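PDB 6TO1: minor fimbrium subunit Mfa5 from Porphyromonas gingivalis ATCC 33277, which serves as an accessory subunit of the minor fimbriae, the surface pili that mediate biofilm formation and adhesion to host cells and other oral bacteria. Local coordinates for residues Glu589-Tyr594 with Gly627-Lys632; Pro243-Thr248 with Lys306-Asn311; Glu503-Tyr508 with Gln518-Arg523; Val562-Asp567 with Pro598-Ile603. All blocks are in the same frame, centred on the assembly; numbering follows the deposited sequence.

Contact 1 (Glu589-Tyr594 with Gly627-Lys632); sequences EALQYY and GISWKK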
# COMPACT_ATOMS: atom_id res chain seq x y z
N GLU A 589 -44.75 -7.70 3.93
CA GLU A 589 -45.05 -6.50 4.69
C GLU A 589 -46.48 -6.53 5.23
O GLU A 589 -46.88 -5.60 5.93
CB GLU A 589 -44.81 -5.28 3.81
CG GLU A 589 -43.29 -5.07 3.45
CD GLU A 589 -42.68 -6.11 2.48
OE1 GLU A 589 -41.80 -6.92 2.88
OE2 GLU A 589 -43.05 -6.10 1.28
N ALA A 590 -47.25 -7.57 4.92
CA ALA A 590 -48.61 -7.68 5.44
C ALA A 590 -48.55 -8.09 6.90
O ALA A 590 -47.77 -8.96 7.29
CB ALA A 590 -49.43 -8.68 4.64
N LEU A 591 -49.36 -7.42 7.73
CA LEU A 591 -49.39 -7.78 9.14
C LEU A 591 -49.80 -9.24 9.29
O LEU A 591 -50.67 -9.74 8.57
CB LEU A 591 -50.35 -6.87 9.89
CG LEU A 591 -50.08 -5.38 9.90
CD1 LEU A 591 -51.25 -4.67 10.57
CD2 LEU A 591 -48.78 -5.08 10.60
N GLN A 592 -49.13 -9.92 10.20
CA GLN A 592 -49.53 -11.23 10.67
C GLN A 592 -50.36 -11.02 11.94
O GLN A 592 -49.88 -10.43 12.92
CB GLN A 592 -48.32 -12.11 10.96
CG GLN A 592 -47.44 -12.42 9.74
CD GLN A 592 -46.14 -11.62 9.73
OE1 GLN A 592 -45.18 -11.98 10.41
NE2 GLN A 592 -46.12 -10.53 8.98
N TYR A 593 -51.60 -11.51 11.92
CA TYR A 593 -52.54 -11.24 13.01
C TYR A 593 -52.59 -12.40 13.99
O TYR A 593 -52.50 -13.57 13.60
CB TYR A 593 -53.93 -10.97 12.45
CG TYR A 593 -54.09 -9.58 11.90
CD1 TYR A 593 -54.38 -8.53 12.73
CD2 TYR A 593 -53.89 -9.32 10.54
CE1 TYR A 593 -54.52 -7.26 12.25
CE2 TYR A 593 -54.02 -8.04 10.05
CZ TYR A 593 -54.35 -7.02 10.91
OH TYR A 593 -54.50 -5.73 10.46
N TYR A 594 -52.68 -12.06 15.27
CA TYR A 594 -52.78 -13.05 16.33
C TYR A 594 -54.03 -12.76 17.16
O TYR A 594 -54.46 -11.61 17.27
CB TYR A 594 -51.55 -13.02 17.21
CG TYR A 594 -50.34 -13.48 16.46
CD1 TYR A 594 -49.96 -14.82 16.49
CD2 TYR A 594 -49.58 -12.59 15.72
CE1 TYR A 594 -48.86 -15.26 15.81
CE2 TYR A 594 -48.46 -13.04 15.03
CZ TYR A 594 -48.12 -14.37 15.08
OH TYR A 594 -47.02 -14.83 14.40
N GLY A 627 -51.97 -7.33 14.99
CA GLY A 627 -51.10 -7.65 13.85
C GLY A 627 -49.74 -6.98 13.96
O GLY A 627 -49.63 -5.85 14.44
N ILE A 628 -48.71 -7.72 13.53
CA ILE A 628 -47.33 -7.24 13.54
C ILE A 628 -46.63 -7.66 12.25
O ILE A 628 -47.06 -8.58 11.55
CB ILE A 628 -46.53 -7.78 14.75
CG1 ILE A 628 -46.61 -9.31 14.82
CG2 ILE A 628 -47.04 -7.15 16.04
CD1 ILE A 628 -45.85 -9.91 15.99
N SER A 629 -45.54 -6.95 11.94
CA SER A 629 -44.72 -7.27 10.77
C SER A 629 -43.30 -6.80 11.05
O SER A 629 -43.03 -6.13 12.05
CB SER A 629 -45.23 -6.58 9.51
OG SER A 629 -44.97 -5.17 9.60
N TRP A 630 -42.39 -7.09 10.12
CA TRP A 630 -41.02 -6.59 10.27
C TRP A 630 -40.94 -5.08 10.20
O TRP A 630 -40.01 -4.50 10.77
CB TRP A 630 -40.11 -7.24 9.23
CG TRP A 630 -40.26 -6.83 7.82
CD1 TRP A 630 -40.96 -7.48 6.85
CD2 TRP A 630 -39.63 -5.72 7.19
NE1 TRP A 630 -40.82 -6.83 5.65
CE2 TRP A 630 -40.01 -5.74 5.83
CE3 TRP A 630 -38.79 -4.69 7.64
CZ2 TRP A 630 -39.58 -4.78 4.92
CZ3 TRP A 630 -38.35 -3.73 6.73
CH2 TRP A 630 -38.75 -3.79 5.38
N LYS A 631 -41.90 -4.42 9.55
CA LYS A 631 -41.92 -2.96 9.53
C LYS A 631 -42.68 -2.35 10.70
O LYS A 631 -42.45 -1.19 11.04
CB LYS A 631 -42.52 -2.46 8.22
CG LYS A 631 -41.80 -2.95 6.98
CD LYS A 631 -42.46 -2.41 5.71
CE LYS A 631 -41.79 -1.13 5.21
NZ LYS A 631 -41.83 -0.04 6.21
N LYS A 632 -43.61 -3.09 11.30
CA LYS A 632 -44.42 -2.60 12.41
C LYS A 632 -44.45 -3.72 13.44
O LYS A 632 -45.40 -4.50 13.51
CB LYS A 632 -45.82 -2.21 11.93
CG LYS A 632 -45.83 -1.00 10.99
CD LYS A 632 -45.28 0.25 11.67
CE LYS A 632 -45.25 1.45 10.69
NZ LYS A 632 -44.54 2.61 11.32
O HOH W 1 -46.09 -3.74 7.61
O HOH W 2 -43.49 -9.22 8.23
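E589 reaches across to the indole of W630, whose NE1 donates to E589 OE1 at 2.9 Å. The acceptor lies in the ring plane, at the edge, and the bond uses the anti lone pair of OE1; the carboxylate itself stands 75° to the ring. The E589 chain bends at chi2 (70°), which swings the carboxylate to the indole edge. In the modelled conformer of K631, one of two, E589 CG lies 3.6 Å from K631 CD. A long acidic chain suits this place because its methylenes pack while OE1 accepts the indole N-H.

G627 CA sits over one face of the Y593 ring, 4.0 Å from the centroid, a CH-pi contact; glycine, with no side chain, lets the CA lie directly against the ring. I628 pairs by backbone with Q592: Q592 N donates to I628 O at 2.8 Å, and I628 N to Q592 O at 3.0 Å. I628 CG1 touches Y594 CE2, and I582 and I533 add to that apolar side. Beyond the paired residues, the E589-W630 bond and a water between E589 O and S629 OG link the flanking loops. The core is an antiparallel two-stranded ladder, strands 592-596 and 624-628.

Contact 2 (Pro243-Thr248 with Lys306-Asn311); sequences PVKNVT and KFDYSN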
# COMPACT_ATOMS: atom_id res chain seq x y z
N PRO A 243 37.19 11.10 -27.35
CA PRO A 243 37.93 12.34 -27.56
C PRO A 243 37.30 13.52 -26.83
O PRO A 243 36.09 13.59 -26.64
CB PRO A 243 37.86 12.56 -29.07
CG PRO A 243 37.51 11.23 -29.66
CD PRO A 243 36.69 10.53 -28.62
N VAL A 244 38.15 14.45 -26.47
CA VAL A 244 37.76 15.70 -25.83
C VAL A 244 37.76 16.80 -26.90
O VAL A 244 38.77 17.03 -27.56
CB VAL A 244 38.71 16.06 -24.68
CG1 VAL A 244 38.41 17.45 -24.14
CG2 VAL A 244 38.66 15.02 -23.56
N LYS A 245 36.64 17.51 -27.02
CA LYS A 245 36.49 18.57 -28.00
C LYS A 245 37.23 19.82 -27.57
O LYS A 245 37.24 20.17 -26.38
CB LYS A 245 35.01 18.91 -28.19
CG LYS A 245 34.17 17.78 -28.67
CD LYS A 245 32.75 18.31 -28.91
CE LYS A 245 31.95 17.42 -29.83
NZ LYS A 245 30.60 18.01 -30.13
N ASN A 246 37.86 20.47 -28.55
CA ASN A 246 38.62 21.71 -28.34
C ASN A 246 39.49 21.61 -27.10
O ASN A 246 39.44 22.45 -26.20
CB ASN A 246 37.68 22.90 -28.24
CG ASN A 246 36.84 23.07 -29.47
OD1 ASN A 246 35.61 23.11 -29.40
ND2 ASN A 246 37.49 23.16 -30.62
N VAL A 247 40.32 20.56 -27.06
CA VAL A 247 41.03 20.25 -25.84
C VAL A 247 42.06 21.33 -25.55
O VAL A 247 42.72 21.87 -26.46
CB VAL A 247 41.67 18.86 -25.94
CG1 VAL A 247 42.72 18.82 -27.08
CG2 VAL A 247 42.26 18.44 -24.60
N THR A 248 42.19 21.68 -24.27
CA THR A 248 43.18 22.65 -23.79
C THR A 248 43.85 22.09 -22.55
O THR A 248 43.38 21.12 -21.95
CB THR A 248 42.58 24.01 -23.41
OG1 THR A 248 42.00 23.93 -22.10
CG2 THR A 248 41.55 24.49 -24.42
N LYS A 306 31.98 18.61 -23.53
CA LYS A 306 33.38 18.46 -23.90
C LYS A 306 33.71 17.13 -24.56
O LYS A 306 34.81 16.99 -25.11
CB LYS A 306 34.24 18.67 -22.65
CG LYS A 306 34.72 20.10 -22.48
CD LYS A 306 36.05 20.25 -23.23
CE LYS A 306 36.67 21.57 -23.02
NZ LYS A 306 37.77 21.74 -23.98
N PHE A 307 32.83 16.13 -24.52
CA PHE A 307 33.14 14.85 -25.13
C PHE A 307 32.52 14.71 -26.50
O PHE A 307 31.39 15.15 -26.74
CB PHE A 307 32.69 13.68 -24.25
CG PHE A 307 33.48 13.54 -22.99
CD1 PHE A 307 34.77 13.07 -23.00
CD2 PHE A 307 32.92 13.90 -21.77
CE1 PHE A 307 35.50 12.96 -21.80
CE2 PHE A 307 33.61 13.79 -20.60
CZ PHE A 307 34.92 13.30 -20.62
N ASP A 308 33.26 14.11 -27.42
CA ASP A 308 32.75 13.81 -28.74
C ASP A 308 32.16 12.40 -28.70
O ASP A 308 32.89 11.41 -28.65
CB ASP A 308 33.84 13.93 -29.81
CG ASP A 308 33.31 13.71 -31.21
OD1 ASP A 308 32.10 13.41 -31.40
OD2 ASP A 308 34.14 13.83 -32.13
N TYR A 309 30.84 12.33 -28.74
CA TYR A 309 30.13 11.06 -28.73
C TYR A 309 29.60 10.67 -30.11
O TYR A 309 28.88 9.68 -30.22
CB TYR A 309 28.94 11.14 -27.78
CG TYR A 309 29.21 11.41 -26.32
CD1 TYR A 309 29.84 10.46 -25.51
CD2 TYR A 309 28.77 12.58 -25.73
CE1 TYR A 309 30.03 10.69 -24.14
CE2 TYR A 309 28.95 12.82 -24.36
CZ TYR A 309 29.57 11.86 -23.58
OH TYR A 309 29.74 12.11 -22.25
N SER A 310 29.97 11.41 -31.15
CA SER A 310 29.38 11.19 -32.47
C SER A 310 29.62 9.78 -33.00
O SER A 310 28.78 9.23 -33.72
CB SER A 310 29.92 12.24 -33.45
OG SER A 310 31.31 12.04 -33.70
N ASN A 311 30.75 9.18 -32.63
CA ASN A 311 31.10 7.79 -32.93
C ASN A 311 31.32 7.09 -31.60
O ASN A 311 32.33 7.34 -30.92
CB ASN A 311 32.37 7.74 -33.78
CG ASN A 311 32.87 6.34 -33.97
OD1 ASN A 311 32.23 5.37 -33.59
ND2 ASN A 311 34.03 6.22 -34.59
O HOH W 3 29.83 15.81 -31.43
O HOH W 4 39.20 23.78 -21.90
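K306 lays its chain against V244, and K245 lays its own against D308. K306 bends at chi2 (-89°) and then runs extended beside V244, its CD 3.8 Å from V244 CG1 where the two side chains cross at a slant. This course delivers K306 NZ to K245 O at 2.9 Å, nearly in line with the carbonyl. The same ammonium forms a salt bridge with D251 and a weak bond to a water. K245 is extended beyond CG, and its CE rests 3.9 Å from D308 CA, flanking that residue with methylene groups. K245 NZ stays 5.0 Å from D308 OD1, and a water spans the gap, bonded to the lysine and weakly to the aspartate.

V244 turns CG2 toward F307, meeting F307 CE1 obliquely at 4.2 Å; the phenyl ring continues inward to F350 of helix 340-353 and Q210 of helix 209-220. Beneath the side chains, D308 N donates to P243 O at 3.0 Å and K245 N to K306 O at 2.7 Å, on the two flanks of the single bridge between V244 and F307. With CG anti to N (chi1 -176°), D308 OD1 accepts from S310 N, an Asx turn, and also from S310 OG; a short carboxylate suits this because it reaches the backbone two residues on.

Two irregular loops are thus joined by backbone bonds with lysine chains laid over them. Because the ammonium of K306 is shared between a carbonyl and D251, its positive charge is probably stabilised, whereas K245 and D308 probably attract each other at a distance, one water between them.

Contact 3 (Glu503-Tyr508 with Gln518-Arg523); sequences EAKLTY and QLIFPR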
# COMPACT_ATOMS: atom_id res chain seq x y z
N GLU A 503 -25.16 6.76 6.41
CA GLU A 503 -24.01 7.02 5.55
C GLU A 503 -22.77 6.59 6.31
O GLU A 503 -22.68 6.81 7.52
CB GLU A 503 -23.91 8.51 5.18
CG GLU A 503 -22.65 8.84 4.36
CD GLU A 503 -22.34 10.33 4.32
OE1 GLU A 503 -22.61 10.96 3.28
OE2 GLU A 503 -21.85 10.86 5.34
N ALA A 504 -21.82 6.00 5.60
CA ALA A 504 -20.51 5.76 6.17
C ALA A 504 -19.49 6.07 5.08
O ALA A 504 -19.67 5.68 3.92
CB ALA A 504 -20.33 4.34 6.70
N LYS A 505 -18.43 6.76 5.46
CA LYS A 505 -17.47 7.28 4.50
C LYS A 505 -16.07 7.22 5.10
O LYS A 505 -15.89 7.48 6.29
CB LYS A 505 -17.81 8.74 4.14
CG LYS A 505 -16.78 9.46 3.28
CD LYS A 505 -17.45 10.58 2.47
CE LYS A 505 -17.65 11.83 3.30
NZ LYS A 505 -17.40 13.06 2.47
N LEU A 506 -15.10 6.87 4.27
CA LEU A 506 -13.70 6.97 4.65
C LEU A 506 -13.11 8.19 3.95
O LEU A 506 -13.24 8.32 2.73
CB LEU A 506 -12.93 5.70 4.28
CG LEU A 506 -11.40 5.81 4.37
CD1 LEU A 506 -10.96 5.93 5.82
CD2 LEU A 506 -10.73 4.62 3.73
N THR A 507 -12.50 9.08 4.72
CA THR A 507 -11.67 10.16 4.19
C THR A 507 -10.24 9.87 4.60
O THR A 507 -9.97 9.60 5.78
CB THR A 507 -12.13 11.52 4.70
OG1 THR A 507 -13.54 11.66 4.47
CG2 THR A 507 -11.42 12.66 3.98
N TYR A 508 -9.31 9.88 3.65
CA TYR A 508 -7.98 9.41 4.01
C TYR A 508 -6.89 10.09 3.20
O TYR A 508 -7.12 10.70 2.16
CB TYR A 508 -7.90 7.87 3.86
CG TYR A 508 -7.93 7.34 2.43
CD1 TYR A 508 -6.75 6.96 1.79
CD2 TYR A 508 -9.12 7.19 1.72
CE1 TYR A 508 -6.76 6.49 0.48
CE2 TYR A 508 -9.13 6.70 0.42
CZ TYR A 508 -7.93 6.36 -0.19
OH TYR A 508 -7.87 5.88 -1.47
N GLN A 518 -11.55 9.96 -0.79
CA GLN A 518 -12.82 9.60 -0.16
C GLN A 518 -13.43 8.37 -0.80
O GLN A 518 -13.42 8.24 -2.02
CB GLN A 518 -13.81 10.78 -0.26
CG GLN A 518 -13.45 11.94 0.65
CD GLN A 518 -14.50 13.04 0.63
OE1 GLN A 518 -15.67 12.78 0.37
NE2 GLN A 518 -14.08 14.27 0.92
N LEU A 519 -13.93 7.47 0.03
CA LEU A 519 -14.57 6.25 -0.40
C LEU A 519 -15.82 6.05 0.44
O LEU A 519 -15.80 6.26 1.65
CB LEU A 519 -13.66 5.04 -0.26
CG LEU A 519 -12.49 4.89 -1.24
CD1 LEU A 519 -11.63 3.76 -0.76
CD2 LEU A 519 -13.01 4.63 -2.63
N ILE A 520 -16.91 5.68 -0.20
CA ILE A 520 -18.20 5.53 0.47
C ILE A 520 -18.45 4.04 0.70
O ILE A 520 -18.29 3.22 -0.22
CB ILE A 520 -19.33 6.18 -0.33
CG1 ILE A 520 -19.12 7.70 -0.36
CG2 ILE A 520 -20.71 5.86 0.30
CD1 ILE A 520 -20.17 8.45 -1.12
N PHE A 521 -18.81 3.69 1.92
CA PHE A 521 -19.07 2.30 2.23
C PHE A 521 -20.43 1.83 1.68
O PHE A 521 -21.36 2.62 1.56
CB PHE A 521 -19.09 2.08 3.75
CG PHE A 521 -17.75 2.15 4.41
CD1 PHE A 521 -17.07 0.99 4.74
CD2 PHE A 521 -17.17 3.37 4.71
CE1 PHE A 521 -15.81 1.05 5.37
CE2 PHE A 521 -15.93 3.44 5.33
CZ PHE A 521 -15.25 2.27 5.65
N PRO A 522 -20.55 0.55 1.38
CA PRO A 522 -21.86 -0.04 1.08
C PRO A 522 -22.83 0.07 2.25
O PRO A 522 -22.44 0.32 3.39
CB PRO A 522 -21.53 -1.51 0.80
CG PRO A 522 -20.05 -1.62 0.70
CD PRO A 522 -19.47 -0.46 1.42
N ARG A 523 -24.10 -0.14 1.93
CA ARG A 523 -25.21 0.12 2.86
C ARG A 523 -25.94 -1.17 3.19
O ARG A 523 -26.79 -1.62 2.40
CB ARG A 523 -26.16 1.14 2.24
CG ARG A 523 -25.57 2.55 2.06
CD ARG A 523 -25.95 3.47 3.21
NE ARG A 523 -27.38 3.82 3.18
CZ ARG A 523 -27.90 4.76 2.41
NH1 ARG A 523 -27.12 5.47 1.61
NH2 ARG A 523 -29.20 5.00 2.44
O HOH W 5 -22.60 4.74 3.07
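The F521 ring presents its edge to the backbone of 503-508, with A504 O and K505 CA near its plane; F521 CD2 is 3.5 Å from A504 O. A504 CB and L506 CB approach the same ring, the latter 3.9 Å from F521 CE2. A small alanine suits its place, since the ring comes close to the strand there. The Y508 ring is met obliquely by L519, whose CD1 lies 4.0 Å from Y508 CE2. On this apolar side L506 and F521 pack on V92 and Y508 on V90, both of strand 90-98, while A504, L506 and F521 also touch strand 110-119.

K505, T507, Q518 and I520 occupy the other face. K505 bends at chi3 (81°) to carry NZ to Q518 OE1 at 2.7 Å, where the ammonium stands 58° out of the carbonyl plane rather than on a lone pair. The extended Q518 runs alongside T507, with Q518 CG 3.8 Å from T507 OG1, and its NE2 binds N516.

Between the two faces the backbones are antiparallel. L506 N donates to L519 O at 2.8 Å, and L519 N returns to L506 O; F521 N donates to A504 O. A water accepts from A504 N and donates to F521 O.

The chemistry implies a two-sided hairpin: mainly hydrocarbon on the side packed against other strands, while the other side mixes I520 with the polar K505-Q518 link.

Contact 4 (Val562-Asp567 with Pro598-Ile603); sequences VLQSQD and PTNTVI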
# COMPACT_ATOMS: atom_id res chain seq x y z
N VAL A 562 -53.83 2.99 34.20
CA VAL A 562 -53.36 1.61 34.13
C VAL A 562 -53.75 0.89 35.41
O VAL A 562 -53.38 1.31 36.51
CB VAL A 562 -51.84 1.55 33.90
CG1 VAL A 562 -51.38 0.12 33.94
CG2 VAL A 562 -51.50 2.19 32.59
N LEU A 563 -54.48 -0.23 35.26
CA LEU A 563 -54.99 -0.98 36.41
C LEU A 563 -54.12 -2.16 36.81
O LEU A 563 -54.21 -2.63 37.95
CB LEU A 563 -56.39 -1.52 36.11
CG LEU A 563 -57.48 -0.46 35.96
CD1 LEU A 563 -58.71 -1.02 35.24
CD2 LEU A 563 -57.84 0.07 37.34
N GLN A 564 -53.32 -2.67 35.89
CA GLN A 564 -52.58 -3.90 36.04
C GLN A 564 -51.36 -3.79 35.14
O GLN A 564 -51.45 -3.24 34.04
CB GLN A 564 -53.46 -5.08 35.65
CG GLN A 564 -52.80 -6.39 35.60
CD GLN A 564 -53.81 -7.49 35.38
OE1 GLN A 564 -54.43 -7.96 36.32
NE2 GLN A 564 -53.98 -7.88 34.14
N SER A 565 -50.22 -4.33 35.60
CA SER A 565 -48.99 -4.19 34.82
C SER A 565 -49.15 -4.72 33.40
O SER A 565 -49.71 -5.80 33.17
CB SER A 565 -47.86 -4.96 35.52
OG SER A 565 -47.58 -4.41 36.79
N GLN A 566 -48.63 -3.96 32.45
CA GLN A 566 -48.57 -4.45 31.08
C GLN A 566 -47.82 -5.77 31.05
O GLN A 566 -46.92 -6.02 31.85
CB GLN A 566 -47.89 -3.39 30.20
CG GLN A 566 -47.62 -3.83 28.79
CD GLN A 566 -46.14 -4.00 28.53
OE1 GLN A 566 -45.34 -3.08 28.73
NE2 GLN A 566 -45.76 -5.18 28.09
N ASP A 567 -48.25 -6.67 30.15
CA ASP A 567 -47.54 -7.93 29.96
C ASP A 567 -47.44 -8.21 28.46
O ASP A 567 -47.96 -7.46 27.63
CB ASP A 567 -48.19 -9.10 30.72
CG ASP A 567 -49.62 -9.42 30.27
OD1 ASP A 567 -49.97 -9.22 29.10
OD2 ASP A 567 -50.41 -9.91 31.10
N PRO A 598 -56.99 -11.08 27.05
CA PRO A 598 -56.42 -10.56 28.30
C PRO A 598 -56.02 -11.71 29.22
O PRO A 598 -56.59 -12.80 29.18
CB PRO A 598 -57.56 -9.73 28.90
CG PRO A 598 -58.81 -10.39 28.38
CD PRO A 598 -58.47 -10.99 27.01
N THR A 599 -55.01 -11.47 30.05
CA THR A 599 -54.63 -12.50 31.01
C THR A 599 -55.75 -12.76 32.01
O THR A 599 -55.89 -13.88 32.50
CB THR A 599 -53.35 -12.13 31.75
OG1 THR A 599 -53.48 -10.85 32.37
CG2 THR A 599 -52.22 -12.09 30.76
N ASN A 600 -56.56 -11.76 32.32
CA ASN A 600 -57.68 -11.97 33.22
C ASN A 600 -58.81 -11.04 32.85
O ASN A 600 -58.59 -9.99 32.25
CB ASN A 600 -57.32 -11.75 34.68
CG ASN A 600 -56.42 -10.57 34.88
OD1 ASN A 600 -55.60 -10.24 34.03
ND2 ASN A 600 -56.55 -9.93 36.02
N THR A 601 -60.03 -11.42 33.23
CA THR A 601 -61.21 -10.61 32.94
C THR A 601 -61.75 -9.88 34.16
O THR A 601 -62.68 -9.08 34.02
CB THR A 601 -62.31 -11.50 32.34
OG1 THR A 601 -62.52 -12.61 33.23
CG2 THR A 601 -61.87 -12.01 31.00
N VAL A 602 -61.18 -10.14 35.32
CA VAL A 602 -61.47 -9.41 36.54
C VAL A 602 -60.16 -8.99 37.18
O VAL A 602 -59.24 -9.80 37.32
CB VAL A 602 -62.30 -10.27 37.53
CG1 VAL A 602 -62.42 -9.56 38.83
CG2 VAL A 602 -63.66 -10.58 36.94
N ILE A 603 -60.08 -7.72 37.56
CA ILE A 603 -58.90 -7.19 38.23
C ILE A 603 -59.31 -6.63 39.58
O ILE A 603 -60.20 -5.78 39.67
CB ILE A 603 -58.20 -6.08 37.40
CG1 ILE A 603 -57.72 -6.60 36.05
CG2 ILE A 603 -57.08 -5.46 38.23
CD1 ILE A 603 -57.39 -5.47 35.05
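N600 OD1 is gripped by two donors, Q564 NE2 from across the contact at 2.9 Å and T599 OG1 from its own segment at 2.8 Å. The Q564 bond lies in the carbonyl plane, on a lone pair. N600 ND2 answers with a bond to Q564 OE1, also 2.9 Å and also on a lone pair, and the pair of amides closes into a ring of two reciprocal hydrogen bonds. Their planes are only 18° apart, and the side chains arrive from opposite directions. Glutamine and asparagine suit this arrangement because each amide offers a donor and an acceptor side by side. Q564 spans the gap with CG anti to N (chi1 173°) and an extended chain; the second proton of N600 ND2 goes to V602 O at 3.0 Å, tying the amide to its own backbone and limiting its rotation.

I603 packs against Q564 and L563 at the corner of 562-567. Its CG1 is 3.6 Å from Q564 OE1, and its CD1 lies 4.0 Å from Q564 CB and 4.2 Å from L563 CB.

Y537 of strand 530-539 joins the two sides through its OH, bonded to D567 OD2 and T599 OG1, while R535 of that strand holds D567 OD1 in a salt bridge. On the other flank Y641 of strand 634-643 touches L563 and I603, and I603 pairs by backbone with Y611 of strand 610-614. The amide pair thus links the corner before strand 565-568 to the loop before strand 602-604, two strands of one curled mixed sheet.

Overall arrangement
From the N terminus, contact 2 comes first, closing a loop of 57 residues with two short helices in the region of the von Willebrand factor type A domain, whose core is a mixed sheet. Contact 3 follows as a hairpin, nine residues between its segments, at the edge of a six-stranded antiparallel sheet. Contacts 4 and 1 come last and cross: 562-567 opens, 589-594 follows, then 598-603 closes contact 4 before 627-632 closes contact 1. Contact 1 pairs strands 592-596 and 624-628; contact 4, 24 Å away between centres, joins the corner before 565-568 to the loop before 602-604 of the mixed sheet. Contact 2 is 111 Å from contact 4, centre to centre, in an elongated molecule.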